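Local coordinates for RagB/SusD family nutrient uptake outer membrane protein (Bacteroides thetaiotaomicron, PDB 7KV2) that probably binds beta-glucan at the outer membrane of a gut bacterium as a SusD-like surface glycan-binding protein, for uptake of the sugar, at residues 376-381 and 398-403; 402-407 and 458-463. All blocks are in the same frame, centred on the assembly; numbering follows the deposited sequence.

Contact 1: 376-381 and 398-403; sequences EKYAAI and NNLRIY
The ring of Tyr378 reaches along the start of strand 400-404 and lays its hydroxyl end against the side chain of Leu400 and the backbone of Arg401. In this SusD-family fold the strand is half of a two-stranded antiparallel sheet with strand 273-277, carrying a classic beta bulge where Ile402 and Tyr403 face Phe275. Segment 376-381, a short 3-10 turn running into a loop, packs beside the entry to that strand. The CA–CB bond of Tyr378 does not aim at the strand; with CG anti to the carbonyl carbon (chi1 -68°), the ring nevertheless swings its far end in. There Tyr378 OH accepts a bond from the backbone N of Arg401 at 2.9 Å (N-H...O 156°), while a water at the ring edge, in its plane, accepts from the same hydroxyl and donates to Arg401 O. The phenol thus grips both backbone polar groups of one strand residue, directly on one and through water on the other. Along the ring edge CE1 lies 3.4 Å from Asn399 O, and Leu400 CD1 approaches CZ obliquely at 3.8 Å. Phe263 meets the ring edge-to-face, and Leu299 and Ile303 of helix 299-303 pack on it as well. Two waters link Asn398, whose CA–CB bond points toward the loop, to that segment: one accepts a hydrogen bond from ND2 and donates to Lys377 O, the other donates to OD1 and Ala379 O while accepting from Ile381 N. Water thus links both ends of the amide to 377-381, which should restrain its rotation. On the strand side, the guanidinium of Arg401 curls back over its own segment, NH1 donating to Asn399 O at 2.8 Å with that oxygen only 7° out of the guanidinium plane.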
loop_
_atom_site.group_PDB
_atom_site.type_symbol
_atom_site.label_atom_id
_atom_site.label_comp_id
_atom_site.label_asym_id
_atom_site.label_seq_id
_atom_site.Cartn_x
_atom_site.Cartn_y
_atom_site.Cartn_z
ATOM N N GLU A 376 -9.849 -10.755 -3.986
ATOM C CA GLU A 376 -10.723 -10.206 -5.044
ATOM C C GLU A 376 -10.353 -8.777 -5.394
ATOM O O GLU A 376 -10.449 -8.430 -6.579
ATOM C CB GLU A 376 -12.173 -10.343 -4.577
ATOM C CG GLU A 376 -13.191 -9.774 -5.556
ATOM C CD GLU A 376 -13.255 -10.413 -6.934
ATOM O OE1 GLU A 376 -12.518 -11.374 -7.188
ATOM O OE2 GLU A 376 -13.972 -9.867 -7.787
ATOM N N LYS A 377 -9.926 -7.954 -4.426
ATOM C CA LYS A 377 -9.662 -6.524 -4.659
ATOM C C LYS A 377 -8.716 -6.324 -5.843
ATOM O O LYS A 377 -8.882 -5.336 -6.580
ATOM C CB LYS A 377 -9.052 -5.865 -3.436
ATOM C CG LYS A 377 -9.975 -5.832 -2.236
ATOM C CD LYS A 377 -9.333 -5.232 -1.017
ATOM C CE LYS A 377 -10.249 -5.266 0.197
ATOM N NZ LYS A 377 -9.651 -4.667 1.425
ATOM N N TYR A 378 -7.691 -7.166 -5.973
ATOM C CA TYR A 378 -6.607 -7.006 -6.970
ATOM C C TYR A 378 -6.500 -8.252 -7.851
ATOM O O TYR A 378 -5.453 -8.482 -8.478
ATOM C CB TYR A 378 -5.298 -6.613 -6.276
ATOM C CG TYR A 378 -5.367 -5.224 -5.677
ATOM C CD1 TYR A 378 -5.635 -4.121 -6.483
ATOM C CD2 TYR A 378 -5.231 -5.020 -4.311
ATOM C CE1 TYR A 378 -5.733 -2.855 -5.937
ATOM C CE2 TYR A 378 -5.289 -3.756 -3.765
ATOM C CZ TYR A 378 -5.536 -2.669 -4.578
ATOM O OH TYR A 378 -5.595 -1.409 -4.049
ATOM N N ALA A 379 -7.557 -9.055 -7.905
ATOM C CA ALA A 379 -7.618 -10.243 -8.763
ATOM C C ALA A 379 -7.564 -9.812 -10.240
ATOM O O ALA A 379 -7.965 -8.685 -10.592
ATOM C CB ALA A 379 -8.872 -11.004 -8.489
ATOM N N ALA A 380 -7.007 -10.696 -11.060
ATOM C CA ALA A 380 -6.977 -10.572 -12.531
ATOM C C ALA A 380 -8.407 -10.752 -13.058
ATOM O O ALA A 380 -9.015 -11.863 -12.926
ATOM C CB ALA A 380 -6.025 -11.566 -13.125
ATOM N N ILE A 381 -8.958 -9.669 -13.594
ATOM C CA ILE A 381 -10.366 -9.684 -14.103
ATOM C C ILE A 381 -10.295 -9.653 -15.623
ATOM O O ILE A 381 -9.584 -8.806 -16.171
ATOM C CB ILE A 381 -11.175 -8.507 -13.553
ATOM C CG1 ILE A 381 -11.177 -8.509 -12.028
ATOM C CG2 ILE A 381 -12.592 -8.491 -14.154
ATOM C CD1 ILE A 381 -11.740 -9.771 -11.419
ATOM N N ASN A 398 -5.171 -2.143 -12.889
ATOM C CA ASN A 398 -5.631 -1.881 -11.492
ATOM C C ASN A 398 -4.761 -0.838 -10.792
ATOM O O ASN A 398 -3.598 -1.147 -10.376
ATOM C CB ASN A 398 -5.634 -3.148 -10.631
ATOM C CG ASN A 398 -6.408 -4.284 -11.239
ATOM O OD1 ASN A 398 -6.032 -4.787 -12.312
ATOM N ND2 ASN A 398 -7.489 -4.663 -10.562
ATOM N N ASN A 399 -5.269 0.360 -10.547
ATOM C CA ASN A 399 -4.531 1.287 -9.663
ATOM C C ASN A 399 -4.348 0.690 -8.253
ATOM O O ASN A 399 -5.198 -0.072 -7.762
ATOM C CB ASN A 399 -5.274 2.618 -9.517
ATOM C CG ASN A 399 -5.265 3.487 -10.751
ATOM O OD1 ASN A 399 -4.752 3.100 -11.817
ATOM N ND2 ASN A 399 -5.855 4.669 -10.595
ATOM N N LEU A 400 -3.256 1.031 -7.573
ATOM C CA LEU A 400 -3.035 0.612 -6.161
ATOM C C LEU A 400 -3.652 1.686 -5.278
ATOM O O LEU A 400 -3.166 2.833 -5.295
ATOM C CB LEU A 400 -1.541 0.370 -5.884
ATOM C CG LEU A 400 -1.295 -0.124 -4.472
ATOM C CD1 LEU A 400 -1.903 -1.506 -4.253
ATOM C CD2 LEU A 400 0.204 -0.120 -4.163
ATOM N N ARG A 401 -4.737 1.345 -4.562
ATOM C CA ARG A 401 -5.373 2.329 -3.650
ATOM C C ARG A 401 -4.463 2.528 -2.425
ATOM O O ARG A 401 -4.163 1.571 -1.734
ATOM C CB ARG A 401 -6.766 1.857 -3.263
ATOM C CG ARG A 401 -7.825 2.118 -4.334
ATOM C CD ARG A 401 -7.628 1.286 -5.601
ATOM N NE ARG A 401 -8.869 1.307 -6.394
ATOM C CZ ARG A 401 -9.005 0.758 -7.600
ATOM N NH1 ARG A 401 -7.984 0.168 -8.196
ATOM N NH2 ARG A 401 -10.168 0.839 -8.213
ATOM N N ILE A 402 -4.053 3.742 -2.122
ATOM C CA ILE A 402 -3.160 4.040 -0.970
ATOM C C ILE A 402 -3.993 4.566 0.210
ATOM O O ILE A 402 -3.976 3.914 1.267
ATOM C CB ILE A 402 -2.047 5.029 -1.403
ATOM C CG1 ILE A 402 -1.240 4.508 -2.596
ATOM C CG2 ILE A 402 -1.162 5.361 -0.218
ATOM C CD1 ILE A 402 -0.594 3.143 -2.351
ATOM N N TYR A 403 -4.758 5.659 -0.000
ATOM C CA TYR A 403 -5.602 6.306 1.037
ATOM C C TYR A 403 -7.045 6.402 0.551
ATOM O O TYR A 403 -7.319 6.963 -0.563
ATOM C CB TYR A 403 -5.109 7.700 1.404
ATOM C CG TYR A 403 -3.726 7.683 1.963
ATOM C CD1 TYR A 403 -3.410 6.904 3.071
ATOM C CD2 TYR A 403 -2.747 8.526 1.449
ATOM C CE1 TYR A 403 -2.122 6.899 3.610
ATOM C CE2 TYR A 403 -1.478 8.540 2.002
ATOM C CZ TYR A 403 -1.170 7.752 3.098
ATOM O OH TYR A 403 0.125 7.745 3.558
HETATM O O HOH W 1 -8.362 -3.208 -8.241
HETATM O O HOH W 2 -5.361 -0.790 -1.508
HETATM O O HOH W 3 -7.769 -6.900 -12.762
#

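Contact 2: 402-407 and 458-463; sequences IYRYSE and VGEGKR. With NA (sodium ion), chain G.
The guanidinium of Arg404 and the carboxylate of Glu460 meet edge to edge, their planes only 19° apart, in a side-on salt bridge with one nitrogen to each oxygen. NE donates to Glu460 OE1 at 2.9 Å, almost straight at 177°, and NH2 to OE2 at 2.8 Å; both oxygens use their syn lone pairs. The bend at chi3 of Arg404 (-74°) turns this edge toward Glu460, while NH1 forms salt bridges with Glu272 and Glu456. The ring of Tyr403 has CG2 of its neighbour Ile402 over the centre of one face and Glu407 OE1 in plane at its edge; its hydroxyl bonds to Glu226.

Lys462 comes in from the opposite direction to Glu407, its NZ held by two acceptors: Ile402 O at 2.7 Å, almost head-on to the carbonyl, and Glu407 OE1 at 2.9 Å, from the syn side and slightly out of the carboxylate plane. Lys462 thus bonds a backbone carbonyl at the beta bulge and probably shares the charge of Glu407 with Arg453, which bridges Glu407 OE2. Next in the chain, away from 458-463, Tyr405 binds the sodium ion through OH at 2.8 Å, alongside the carbonyls of Ile248, Ser250 and Tyr253. The contact joins the end of strand 400-404 and the first turn of helix 405-417 to the loop between helices 446-456 and 463-469, with Met222 and Leu223 of helix 217-231 packed against Tyr403.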
loop_
_atom_site.group_PDB
_atom_site.type_symbol
_atom_site.label_atom_id
_atom_site.label_comp_id
_atom_site.label_asym_id
_atom_site.label_seq_id
_atom_site.Cartn_x
_atom_site.Cartn_y
_atom_site.Cartn_z
ATOM N N ILE A 402 -4.053 3.742 -2.122
ATOM C CA ILE A 402 -3.160 4.040 -0.970
ATOM C C ILE A 402 -3.993 4.566 0.210
ATOM O O ILE A 402 -3.976 3.914 1.267
ATOM C CB ILE A 402 -2.047 5.029 -1.403
ATOM C CG1 ILE A 402 -1.240 4.508 -2.596
ATOM C CG2 ILE A 402 -1.162 5.361 -0.218
ATOM C CD1 ILE A 402 -0.594 3.143 -2.351
ATOM N N TYR A 403 -4.758 5.659 -0.000
ATOM C CA TYR A 403 -5.602 6.306 1.037
ATOM C C TYR A 403 -7.045 6.402 0.551
ATOM O O TYR A 403 -7.319 6.963 -0.563
ATOM C CB TYR A 403 -5.109 7.700 1.404
ATOM C CG TYR A 403 -3.726 7.683 1.963
ATOM C CD1 TYR A 403 -3.410 6.904 3.071
ATOM C CD2 TYR A 403 -2.747 8.526 1.449
ATOM C CE1 TYR A 403 -2.122 6.899 3.610
ATOM C CE2 TYR A 403 -1.478 8.540 2.002
ATOM C CZ TYR A 403 -1.170 7.752 3.098
ATOM O OH TYR A 403 0.125 7.745 3.558
ATOM N N ARG A 404 -7.931 5.821 1.361
ATOM C CA ARG A 404 -9.391 5.844 1.120
ATOM C C ARG A 404 -10.034 6.584 2.287
ATOM O O ARG A 404 -9.512 6.524 3.403
ATOM C CB ARG A 404 -9.971 4.445 0.999
ATOM C CG ARG A 404 -9.316 3.643 -0.116
ATOM C CD ARG A 404 -10.062 2.388 -0.514
ATOM N NE ARG A 404 -10.000 1.255 0.415
ATOM C CZ ARG A 404 -10.972 0.871 1.247
ATOM N NH1 ARG A 404 -12.108 1.560 1.358
ATOM N NH2 ARG A 404 -10.813 -0.223 1.969
ATOM N N TYR A 405 -11.174 7.193 2.026
ATOM C CA TYR A 405 -11.875 8.009 3.036
ATOM C C TYR A 405 -12.276 7.163 4.244
ATOM O O TYR A 405 -12.376 7.708 5.314
ATOM C CB TYR A 405 -13.097 8.643 2.402
ATOM C CG TYR A 405 -13.863 9.616 3.263
ATOM C CD1 TYR A 405 -13.355 10.860 3.569
ATOM C CD2 TYR A 405 -15.153 9.331 3.661
ATOM C CE1 TYR A 405 -14.112 11.790 4.278
ATOM C CE2 TYR A 405 -15.915 10.235 4.378
ATOM C CZ TYR A 405 -15.402 11.471 4.682
ATOM O OH TYR A 405 -16.202 12.358 5.347
ATOM N N SER A 406 -12.547 5.866 4.111
ATOM C CA SER A 406 -12.843 5.039 5.311
ATOM C C SER A 406 -11.645 5.085 6.288
ATOM O O SER A 406 -11.853 5.018 7.512
ATOM C CB SER A 406 -13.222 3.652 4.915
ATOM O OG SER A 406 -12.149 3.019 4.262
ATOM N N GLU A 407 -10.423 5.254 5.781
ATOM C CA GLU A 407 -9.242 5.393 6.636
ATOM C C GLU A 407 -9.256 6.745 7.342
ATOM O O GLU A 407 -8.848 6.795 8.540
ATOM C CB GLU A 407 -7.952 5.220 5.852
ATOM C CG GLU A 407 -6.798 5.015 6.796
ATOM C CD GLU A 407 -5.464 4.597 6.226
ATOM O OE1 GLU A 407 -5.316 4.521 4.980
ATOM O OE2 GLU A 407 -4.534 4.379 7.089
ATOM N N VAL A 458 -8.052 -5.463 4.239
ATOM C CA VAL A 458 -7.298 -6.700 3.912
ATOM C C VAL A 458 -6.573 -6.464 2.588
ATOM O O VAL A 458 -7.202 -6.062 1.609
ATOM C CB VAL A 458 -8.186 -7.941 3.825
ATOM C CG1 VAL A 458 -7.429 -9.126 3.228
ATOM C CG2 VAL A 458 -8.836 -8.296 5.176
ATOM N N GLY A 459 -5.269 -6.739 2.537
ATOM C CA GLY A 459 -4.526 -6.726 1.269
ATOM C C GLY A 459 -4.145 -5.332 0.818
ATOM O O GLY A 459 -3.640 -5.203 -0.288
ATOM N N GLU A 460 -4.335 -4.317 1.669
ATOM C CA GLU A 460 -4.064 -2.913 1.315
ATOM C C GLU A 460 -2.869 -2.378 2.099
ATOM O O GLU A 460 -2.658 -1.200 2.034
ATOM C CB GLU A 460 -5.276 -2.004 1.534
ATOM C CG GLU A 460 -6.511 -2.541 0.835
ATOM C CD GLU A 460 -7.711 -1.590 0.816
ATOM O OE1 GLU A 460 -7.549 -0.380 0.381
ATOM O OE2 GLU A 460 -8.779 -2.008 1.283
ATOM N N GLY A 461 -2.096 -3.238 2.753
ATOM C CA GLY A 461 -0.820 -2.847 3.409
ATOM C C GLY A 461 -1.007 -2.039 4.686
ATOM O O GLY A 461 -0.143 -1.143 4.975
ATOM N N LYS A 462 -2.062 -2.302 5.461
ATOM C CA LYS A 462 -2.369 -1.554 6.722
ATOM C C LYS A 462 -2.176 -2.429 7.970
ATOM O O LYS A 462 -1.633 -1.931 8.975
ATOM C CB LYS A 462 -3.816 -1.048 6.721
ATOM C CG LYS A 462 -4.203 -0.302 5.448
ATOM C CD LYS A 462 -3.464 0.999 5.256
ATOM C CE LYS A 462 -3.782 1.635 3.906
ATOM N NZ LYS A 462 -3.237 2.999 3.726
ATOM N N ARG A 463 -2.579 -3.700 7.910
ATOM C CA ARG A 463 -2.804 -4.548 9.115
ATOM C C ARG A 463 -1.490 -4.730 9.911
ATOM O O ARG A 463 -1.529 -4.668 11.170
ATOM C CB ARG A 463 -3.407 -5.884 8.668
ATOM C CG ARG A 463 -3.579 -6.913 9.778
ATOM C CD ARG A 463 -4.524 -6.439 10.885
ATOM N NE ARG A 463 -4.818 -7.576 11.755
ATOM C CZ ARG A 463 -5.413 -7.491 12.945
ATOM N NH1 ARG A 463 -5.770 -6.326 13.447
ATOM N NH2 ARG A 463 -5.648 -8.586 13.627
HETATM NA NA NA G . -16.428 14.509 3.559
HETATM O O HOH W 4 -6.120 1.917 1.052
HETATM O O HOH W 5 -18.671 14.546 3.470
#

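From the N terminus, the chain leaves strand 373-375 into segment 376-381, and contact 1 closes the 16-residue excursion, without helix or strand, that returns at 398-403. The chain continues along strand 400-404, so Ile402 and Tyr403 belong to both contacts. Contact 2 closes a much longer, largely helical loop of 50 residues, bringing 458-463 back to the strand's end. The two loops therefore follow one another, overlapping only at these shared residues, with neither enclosing the other. Segments 376-381 and 458-463 also meet directly: Lys377 NZ forms a salt bridge with Glu460 OE2 at 2.8 Å, joining both loops beside the one strand.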